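Tetracycline Repressor, class A (Pseudomonas sp., PDB 5MRU) represses the tetracycline resistance gene by binding its operator DNA through a helix-turn-helix region, and loses affinity for the operator when tetracycline binds. Local coordinates at residues A[76-79]-A[80-84]; A[133-136]-A[137-141]. All coordinates share one frame; numbering follows the deposited sequence.

Contact 1: residues A[76-79]-A[80-84]. With TDC (5a,6-anhydrotetracycline), chain B.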
ATOM      1  N   ARG A  76     -13.941  18.975  -0.690  1.00 92.34           N
ATOM      2  CA  ARG A  76     -14.412  17.606  -0.461  1.00 87.56           C
ATOM      3  C   ARG A  76     -14.551  16.865  -1.773  1.00 83.25           C
ATOM      4  O   ARG A  76     -13.983  15.800  -1.935  1.00 76.51           O
ATOM      5  CB  ARG A  76     -15.772  17.577   0.241  1.00 92.03           C
ATOM      6  CG  ARG A  76     -15.707  17.546   1.759  1.00 95.13           C
ATOM      7  CD  ARG A  76     -17.099  17.707   2.355  1.00100.86           C
ATOM      8  NE  ARG A  76     -17.049  18.214   3.724  1.00106.32           N
ATOM      9  CZ  ARG A  76     -16.752  17.485   4.801  1.00105.76           C
ATOM     10  NH1 ARG A  76     -16.474  16.187   4.672  1.00101.03           N
ATOM     11  NH2 ARG A  76     -16.730  18.057   6.013  1.00109.29           N
ATOM     12  N   SER A  77     -15.325  17.438  -2.695  1.00 86.30           N
ATOM     13  CA  SER A  77     -15.641  16.781  -3.959  1.00 82.18           C
ATOM     14  C   SER A  77     -14.393  16.522  -4.795  1.00 78.26           C
ATOM     15  O   SER A  77     -14.344  15.525  -5.498  1.00 74.67           O
ATOM     16  CB  SER A  77     -16.625  17.609  -4.765  1.00 86.80           C
ATOM     17  OG  SER A  77     -15.968  18.723  -5.326  1.00 90.15           O
ATOM     18  N   PHE A  78     -13.393  17.404  -4.706  1.00 80.02           N
ATOM     19  CA  PHE A  78     -12.111  17.204  -5.398  1.00 76.98           C
ATOM     20  C   PHE A  78     -11.265  16.059  -4.821  1.00 70.68           C
ATOM     21  O   PHE A  78     -10.814  15.181  -5.557  1.00 65.09           O
ATOM     22  CB  PHE A  78     -11.265  18.478  -5.383  1.00 82.68           C
ATOM     23  CG  PHE A  78      -9.833  18.231  -5.734  1.00 81.62           C
ATOM     24  CD1 PHE A  78      -9.483  17.855  -7.019  1.00 81.41           C
ATOM     25  CD2 PHE A  78      -8.837  18.306  -4.774  1.00 82.33           C
ATOM     26  CE1 PHE A  78      -8.162  17.563  -7.346  1.00 79.54           C
ATOM     27  CE2 PHE A  78      -7.513  18.021  -5.098  1.00 81.21           C
ATOM     28  CZ  PHE A  78      -7.174  17.646  -6.389  1.00 78.98           C
ATOM     29  N   LEU A  79     -11.006  16.093  -3.515  1.00 69.71           N
ATOM     30  CA  LEU A  79     -10.233  15.030  -2.873  1.00 64.72           C
ATOM     31  C   LEU A  79     -10.886  13.669  -3.001  1.00 62.36           C
ATOM     32  O   LEU A  79     -10.178  12.650  -3.152  1.00 59.88           O
ATOM     33  CB  LEU A  79     -10.033  15.294  -1.388  1.00 65.25           C
ATOM     34  CG  LEU A  79      -9.172  16.493  -1.031  1.00 68.73           C
ATOM     35  CD1 LEU A  79      -9.280  16.784   0.468  1.00 72.08           C
ATOM     36  CD2 LEU A  79      -7.725  16.349  -1.453  1.00 65.64           C
ATOM     37  N   THR A  80     -12.218  13.650  -2.900  1.00 64.74           N
ATOM     38  CA  THR A  80     -12.995  12.420  -3.019  1.00 62.98           C
ATOM     39  C   THR A  80     -12.858  11.883  -4.417  1.00 60.55           C
ATOM     40  O   THR A  80     -12.377  10.758  -4.624  1.00 58.43           O
ATOM     41  CB  THR A  80     -14.484  12.648  -2.753  1.00 67.71           C
ATOM     42  OG1 THR A  80     -14.706  12.846  -1.346  1.00 71.29           O
ATOM     43  CG2 THR A  80     -15.277  11.455  -3.219  1.00 66.56           C
ATOM     44  N   GLY A  81     -13.265  12.706  -5.370  1.00 62.08           N
ATOM     45  CA  GLY A  81     -13.170  12.360  -6.764  1.00 61.08           C
ATOM     46  C   GLY A  81     -11.759  11.979  -7.154  1.00 58.50           C
ATOM     47  O   GLY A  81     -11.531  10.935  -7.789  1.00 55.31           O
ATOM     48  N   ASN A  82     -10.820  12.841  -6.758  1.00 60.40           N
ATOM     49  CA  ASN A  82      -9.376  12.639  -6.952  1.00 57.51           C
ATOM     50  C   ASN A  82      -8.870  11.300  -6.518  1.00 51.64           C
ATOM     51  O   ASN A  82      -8.099  10.693  -7.217  1.00 48.05           O
ATOM     52  CB  ASN A  82      -8.621  13.659  -6.149  1.00 60.65           C
ATOM     53  CG  ASN A  82      -7.154  13.459  -6.228  1.00 59.24           C
ATOM     54  OD1 ASN A  82      -6.514  13.143  -5.226  1.00 59.64           O
ATOM     55  ND2 ASN A  82      -6.598  13.661  -7.419  1.00 59.99           N
ATOM     56  N   ALA A  83      -9.325  10.866  -5.350  1.00 50.98           N
ATOM     57  CA  ALA A  83      -8.951   9.581  -4.772  1.00 48.13           C
ATOM     58  C   ALA A  83      -9.607   8.445  -5.516  1.00 46.51           C
ATOM     59  O   ALA A  83      -8.993   7.411  -5.794  1.00 42.77           O
ATOM     60  CB  ALA A  83      -9.393   9.535  -3.316  1.00 49.67           C
ATOM     61  N   ARG A  84     -10.887   8.635  -5.803  1.00 48.63           N
ATOM     62  CA  ARG A  84     -11.633   7.682  -6.611  1.00 47.38           C
ATOM     63  C   ARG A  84     -10.980   7.489  -7.938  1.00 46.33           C
ATOM     64  O   ARG A  84     -10.881   6.356  -8.435  1.00 48.23           O
ATOM     65  CB  ARG A  84     -13.063   8.170  -6.812  1.00 49.43           C
ATOM     66  CG  ARG A  84     -13.912   7.797  -5.638  1.00 50.23           C
ATOM     67  CD  ARG A  84     -15.190   8.538  -5.707  1.00 55.10           C
ATOM     68  NE  ARG A  84     -16.164   8.004  -4.774  1.00 57.16           N
ATOM     69  CZ  ARG A  84     -17.215   8.696  -4.339  1.00 61.86           C
ATOM     70  NH1 ARG A  84     -17.423   9.947  -4.757  1.00 63.84           N
ATOM     71  NH2 ARG A  84     -18.064   8.142  -3.476  1.00 63.87           N
TER
HETATM   72  O12 TDC B 301       1.168   9.557  -6.097  1.00 47.76           O
HETATM   73  C12 TDC B 301       0.797  10.745  -5.884  1.00 53.38           C
HETATM   74  C1B TDC B 301       1.694  11.695  -5.188  1.00 59.87           C
HETATM   75  C11 TDC B 301       2.969  11.277  -4.834  1.00 61.77           C
HETATM   76  O11 TDC B 301       3.397   9.987  -5.107  1.00 57.58           O
HETATM   77  C1A TDC B 301       3.841  12.138  -4.190  1.00 68.20           C
HETATM   78  C10 TDC B 301       5.112  11.708  -3.837  1.00 71.58           C
HETATM   79  O10 TDC B 301       5.572  10.425  -4.090  1.00 71.30           O
HETATM   80  C9  TDC B 301       6.028  12.637  -3.163  1.00 77.30           C
HETATM   81  C8  TDC B 301       5.595  13.921  -2.904  1.00 79.00           C
HETATM   82  C7  TDC B 301       4.317  14.306  -3.274  1.00 77.28           C
HETATM   83  C61 TDC B 301       3.430  13.441  -3.910  1.00 71.61           C
HETATM   84  C6  TDC B 301       2.129  13.860  -4.277  1.00 70.34           C
HETATM   85  C62 TDC B 301       1.604  15.240  -4.012  1.00 74.70           C
HETATM   86  C51 TDC B 301       1.260  12.988  -4.925  1.00 64.07           C
HETATM   87  C5  TDC B 301      -0.140  13.441  -5.298  1.00 63.43           C
HETATM   88  C1C TDC B 301      -0.520  11.269  -6.382  1.00 53.49           C
HETATM   89  C1  TDC B 301      -0.320  12.077  -7.669  1.00 56.45           C
HETATM   90  O1  TDC B 301       0.792  12.124  -8.190  1.00 57.20           O
HETATM   91  O1C TDC B 301      -1.472  10.246  -6.543  1.00 47.88           O
HETATM   92  C41 TDC B 301      -1.108  12.256  -5.422  1.00 58.08           C
HETATM   93  C4  TDC B 301      -2.526  12.765  -5.837  1.00 59.19           C
HETATM   94  N4  TDC B 301      -3.754  12.131  -5.223  1.00 59.61           N
HETATM   95  C43 TDC B 301      -3.668  10.662  -4.993  1.00 55.46           C
HETATM   96  C42 TDC B 301      -3.945  12.802  -3.890  1.00 63.20           C
HETATM   97  C3  TDC B 301      -2.640  12.941  -7.359  1.00 58.52           C
HETATM   98  O3  TDC B 301      -3.694  13.417  -7.759  1.00 58.58           O
HETATM   99  C2  TDC B 301      -1.516  12.680  -8.227  1.00 59.46           C
HETATM  100  C21 TDC B 301      -1.595  12.980  -9.666  1.00 63.09           C
HETATM  101  O21 TDC B 301      -2.594  13.549 -10.132  1.00 65.03           O
HETATM  102  N21 TDC B 301      -0.547  12.766 -10.491  1.00 64.87           N
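N82 and F78, one turn apart on helix 75-91, lie side by side and point the same way, and the asparagine carries the contact on into the drug pocket. At its root, CB sits over one face of the F78 ring, 4.3 Å from the ring centroid and displaced toward the rim, a CH-pi contact. Because CG stands anti to the backbone N (chi1 176°), the amide runs on along the phenyl group, its plane turned 27° from that of the ring. The two ends of the amide then divide the work. ND2 donates to O3 of 5a,6-anhydrotetracycline at 2.9 Å in an almost straight bond (178°), while OD1 accepts from the dimethylammonium N4 of the drug, also at 2.9 Å. With one donor and one acceptor engaged on the same ligand, rotation of the amide is fixed, and flipping it would set like against like. H64 touches this side chain as well and, like Q116, has its own hydrogen bond to the drug. Two residues earlier along the helix, R76 O takes both T80 N, at 2.9 Å, and T80 OG1, at 3.1 Å, the hydroxyl lying above the carbonyl plane. This side-chain-to-backbone bond of a threonine to the carbonyl four residues back is a familiar helix feature; N82 itself belongs to the tetracycline-binding pocket of the TetR C-terminal domain.

Contact 2: residues A[133-136]-A[137-141]. With TDC (5a,6-anhydrotetracycline), chain B.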
ATOM      1  N   ALA A 133      -2.952  16.021   3.376  1.00 77.87           N
ATOM      2  CA  ALA A 133      -4.181  15.535   2.743  1.00 75.72           C
ATOM      3  C   ALA A 133      -3.911  14.718   1.458  1.00 70.68           C
ATOM      4  O   ALA A 133      -4.629  13.771   1.155  1.00 65.73           O
ATOM      5  CB  ALA A 133      -5.132  16.696   2.442  1.00 78.67           C
ATOM      6  N   LEU A 134      -2.895  15.093   0.694  1.00 71.36           N
ATOM      7  CA  LEU A 134      -2.678  14.452  -0.579  1.00 68.76           C
ATOM      8  C   LEU A 134      -1.912  13.186  -0.305  1.00 66.32           C
ATOM      9  O   LEU A 134      -2.279  12.113  -0.762  1.00 60.67           O
ATOM     10  CB  LEU A 134      -1.947  15.382  -1.545  1.00 71.69           C
ATOM     11  CG  LEU A 134      -2.765  16.651  -1.923  1.00 77.52           C
ATOM     12  CD1 LEU A 134      -2.091  17.479  -3.006  1.00 80.11           C
ATOM     13  CD2 LEU A 134      -4.191  16.335  -2.365  1.00 75.85           C
ATOM     14  N   MET A 135      -0.873  13.297   0.498  1.00 70.65           N
ATOM     15  CA  MET A 135      -0.088  12.123   0.796  1.00 71.21           C
ATOM     16  C   MET A 135      -0.968  11.043   1.431  1.00 63.81           C
ATOM     17  O   MET A 135      -1.008   9.911   0.980  1.00 57.47           O
ATOM     18  CB  MET A 135       1.113  12.477   1.698  1.00 80.16           C
ATOM     19  CG  MET A 135       2.440  11.998   1.113  1.00 85.09           C
ATOM     20  SD  MET A 135       2.936  12.847  -0.423  1.00 92.99           S
ATOM     21  CE  MET A 135       3.841  14.218   0.322  1.00 95.28           C
ATOM     22  N   THR A 136      -1.699  11.418   2.466  1.00 63.74           N
ATOM     23  CA  THR A 136      -2.446  10.453   3.244  1.00 59.70           C
ATOM     24  C   THR A 136      -3.472   9.684   2.398  1.00 55.33           C
ATOM     25  O   THR A 136      -3.615   8.472   2.513  1.00 50.66           O
ATOM     26  CB  THR A 136      -3.116  11.171   4.414  1.00 62.44           C
ATOM     27  OG1 THR A 136      -2.107  11.607   5.346  1.00 63.42           O
ATOM     28  CG2 THR A 136      -4.098  10.267   5.106  1.00 62.63           C
ATOM     29  N   ILE A 137      -4.179  10.416   1.554  1.00 55.87           N
ATOM     30  CA  ILE A 137      -5.119   9.845   0.609  1.00 53.09           C
ATOM     31  C   ILE A 137      -4.348   8.933  -0.311  1.00 50.09           C
ATOM     32  O   ILE A 137      -4.748   7.794  -0.558  1.00 51.36           O
ATOM     33  CB  ILE A 137      -5.855  10.950  -0.195  1.00 55.44           C
ATOM     34  CG1 ILE A 137      -6.886  11.641   0.693  1.00 57.41           C
ATOM     35  CG2 ILE A 137      -6.569  10.396  -1.432  1.00 53.61           C
ATOM     36  CD1 ILE A 137      -7.525  12.827   0.048  1.00 60.92           C
ATOM     37  N   SER A 138      -3.225   9.434  -0.798  1.00 49.36           N
ATOM     38  CA  SER A 138      -2.321   8.661  -1.626  1.00 44.97           C
ATOM     39  C   SER A 138      -1.849   7.326  -0.965  1.00 42.50           C
ATOM     40  O   SER A 138      -1.951   6.225  -1.543  1.00 38.65           O
ATOM     41  CB  SER A 138      -1.162   9.563  -1.994  1.00 46.62           C
ATOM     42  OG  SER A 138      -0.207   8.855  -2.712  1.00 47.92           O
ATOM     43  N   TYR A 139      -1.375   7.418   0.264  1.00 44.84           N
ATOM     44  CA  TYR A 139      -0.926   6.239   1.000  1.00 43.47           C
ATOM     45  C   TYR A 139      -2.036   5.249   1.262  1.00 43.11           C
ATOM     46  O   TYR A 139      -1.826   4.036   1.123  1.00 43.41           O
ATOM     47  CB  TYR A 139      -0.251   6.662   2.276  1.00 45.60           C
ATOM     48  CG  TYR A 139       1.069   7.307   1.999  1.00 47.82           C
ATOM     49  CD1 TYR A 139       1.672   7.216   0.734  1.00 47.30           C
ATOM     50  CD2 TYR A 139       1.743   7.966   2.993  1.00 51.53           C
ATOM     51  CE1 TYR A 139       2.905   7.776   0.482  1.00 49.57           C
ATOM     52  CE2 TYR A 139       2.981   8.535   2.757  1.00 54.87           C
ATOM     53  CZ  TYR A 139       3.552   8.448   1.501  1.00 54.75           C
ATOM     54  OH  TYR A 139       4.796   9.017   1.280  1.00 59.09           O
ATOM     55  N   PHE A 140      -3.216   5.768   1.586  1.00 43.68           N
ATOM     56  CA  PHE A 140      -4.393   4.953   1.816  1.00 43.08           C
ATOM     57  C   PHE A 140      -4.799   4.195   0.564  1.00 39.15           C
ATOM     58  O   PHE A 140      -5.152   3.025   0.629  1.00 36.47           O
ATOM     59  CB  PHE A 140      -5.574   5.827   2.234  1.00 45.94           C
ATOM     60  CG  PHE A 140      -6.861   5.075   2.344  1.00 46.66           C
ATOM     61  CD1 PHE A 140      -6.996   4.058   3.262  1.00 48.69           C
ATOM     62  CD2 PHE A 140      -7.928   5.368   1.513  1.00 48.83           C
ATOM     63  CE1 PHE A 140      -8.190   3.359   3.377  1.00 51.56           C
ATOM     64  CE2 PHE A 140      -9.140   4.674   1.614  1.00 50.26           C
ATOM     65  CZ  PHE A 140      -9.268   3.665   2.546  1.00 51.40           C
ATOM     66  N   THR A 141      -4.786   4.894  -0.563  1.00 38.44           N
ATOM     67  CA  THR A 141      -5.289   4.353  -1.823  1.00 36.85           C
ATOM     68  C   THR A 141      -4.379   3.216  -2.319  1.00 36.99           C
ATOM     69  O   THR A 141      -4.818   2.078  -2.551  1.00 37.28           O
ATOM     70  CB  THR A 141      -5.359   5.470  -2.859  1.00 36.82           C
ATOM     71  OG1 THR A 141      -6.046   6.582  -2.291  1.00 40.40           O
ATOM     72  CG2 THR A 141      -6.094   5.047  -4.117  1.00 35.79           C
TER
HETATM   73  O12 TDC B 301       1.168   9.557  -6.097  1.00 47.76           O
HETATM   74  C12 TDC B 301       0.797  10.745  -5.884  1.00 53.38           C
HETATM   75  C1B TDC B 301       1.694  11.695  -5.188  1.00 59.87           C
HETATM   76  C11 TDC B 301       2.969  11.277  -4.834  1.00 61.77           C
HETATM   77  O11 TDC B 301       3.397   9.987  -5.107  1.00 57.58           O
HETATM   78  C1A TDC B 301       3.841  12.138  -4.190  1.00 68.20           C
HETATM   79  C10 TDC B 301       5.112  11.708  -3.837  1.00 71.58           C
HETATM   80  O10 TDC B 301       5.572  10.425  -4.090  1.00 71.30           O
HETATM   81  C9  TDC B 301       6.028  12.637  -3.163  1.00 77.30           C
HETATM   82  C8  TDC B 301       5.595  13.921  -2.904  1.00 79.00           C
HETATM   83  C7  TDC B 301       4.317  14.306  -3.274  1.00 77.28           C
HETATM   84  C61 TDC B 301       3.430  13.441  -3.910  1.00 71.61           C
HETATM   85  C6  TDC B 301       2.129  13.860  -4.277  1.00 70.34           C
HETATM   86  C62 TDC B 301       1.604  15.240  -4.012  1.00 74.70           C
HETATM   87  C51 TDC B 301       1.260  12.988  -4.925  1.00 64.07           C
HETATM   88  C5  TDC B 301      -0.140  13.441  -5.298  1.00 63.43           C
HETATM   89  C1C TDC B 301      -0.520  11.269  -6.382  1.00 53.49           C
HETATM   90  C1  TDC B 301      -0.320  12.077  -7.669  1.00 56.45           C
HETATM   91  O1  TDC B 301       0.792  12.124  -8.190  1.00 57.20           O
HETATM   92  O1C TDC B 301      -1.472  10.246  -6.543  1.00 47.88           O
HETATM   93  C41 TDC B 301      -1.108  12.256  -5.422  1.00 58.08           C
HETATM   94  C4  TDC B 301      -2.526  12.765  -5.837  1.00 59.19           C
HETATM   95  N4  TDC B 301      -3.754  12.131  -5.223  1.00 59.61           N
HETATM   96  C43 TDC B 301      -3.668  10.662  -4.993  1.00 55.46           C
HETATM   97  C42 TDC B 301      -3.945  12.802  -3.890  1.00 63.20           C
HETATM   98  C3  TDC B 301      -2.640  12.941  -7.359  1.00 58.52           C
HETATM   99  O3  TDC B 301      -3.694  13.417  -7.759  1.00 58.58           O
HETATM  100  C2  TDC B 301      -1.516  12.680  -8.227  1.00 59.46           C
HETATM  101  C21 TDC B 301      -1.595  12.980  -9.666  1.00 63.09           C
HETATM  102  O21 TDC B 301      -2.594  13.549 -10.132  1.00 65.03           O
HETATM  103  N21 TDC B 301      -0.547  12.766 -10.491  1.00 64.87           N
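M135 and Y139 form the principal side-chain pair in this turn of helix 127-153, and their contact is apolar. M135 CG approaches the far end of the ring, 3.7 Å from Y139 CZ, and makes an off-centre CH-pi contact with its centroid. The sulfur stands obliquely 5.5 Å from the same centroid, a Met-aromatic contact. Bends at chi2 (67°) and chi3 (89°) carry SD and CE away from the tyrosine and onto the aromatic part of 5a,6-anhydrotetracycline, where SD lies 3.5 Å from the drug's C7 and CE reaches C7 and C8.

Other van der Waals contacts follow the same helix face. L134 CD2 rests 3.9 Å from C42, a methyl of the drug's dimethylamino group, and the leucine also packs on L120 of helix 107-123. S138 OG faces drug atom O12 at 3.7 Å, a distance of contact only.

Backbone hydrogen bonds hold the turn: S138 N donates to L134 O at 2.8 Å, Y139 N to M135 O at 2.6 Å and F140 N to T136 O at 2.9 Å, whereas the bond from I137 N to A133 O is weak. The T136 hydroxyl bonds back to N132 O; the T136 side chain also packs on G190 of the second subunit, and F140 meets Y139 of that subunit.

Chemically, then, this stretch offers the drug mainly carbon and a polarisable sulfur, with S138 OG nearby but not bonded to it, so the hold of this helix on the drug probably rests on shape and dispersion more than on directed bonds.

Beyond the N-terminal helices 7-24, 27-34 and 48-63, the chain enters contact 1 on helix 75-91, continues through helices 96-100 and 107-123, and then enters contact 2 on helix 127-153. Each contact is local to a single helix and closes no long loop, and the two follow in series, neither nested nor crossed. Space brings them together: L79 CD2 meets L134 CD2 at 3.6 Å, and A83 CB meets I137 CG2 at 3.5 Å, so the two helices pack directly. Both touch one drug molecule, helix 183-199 packs against both, and contact 2 also faces the second subunit.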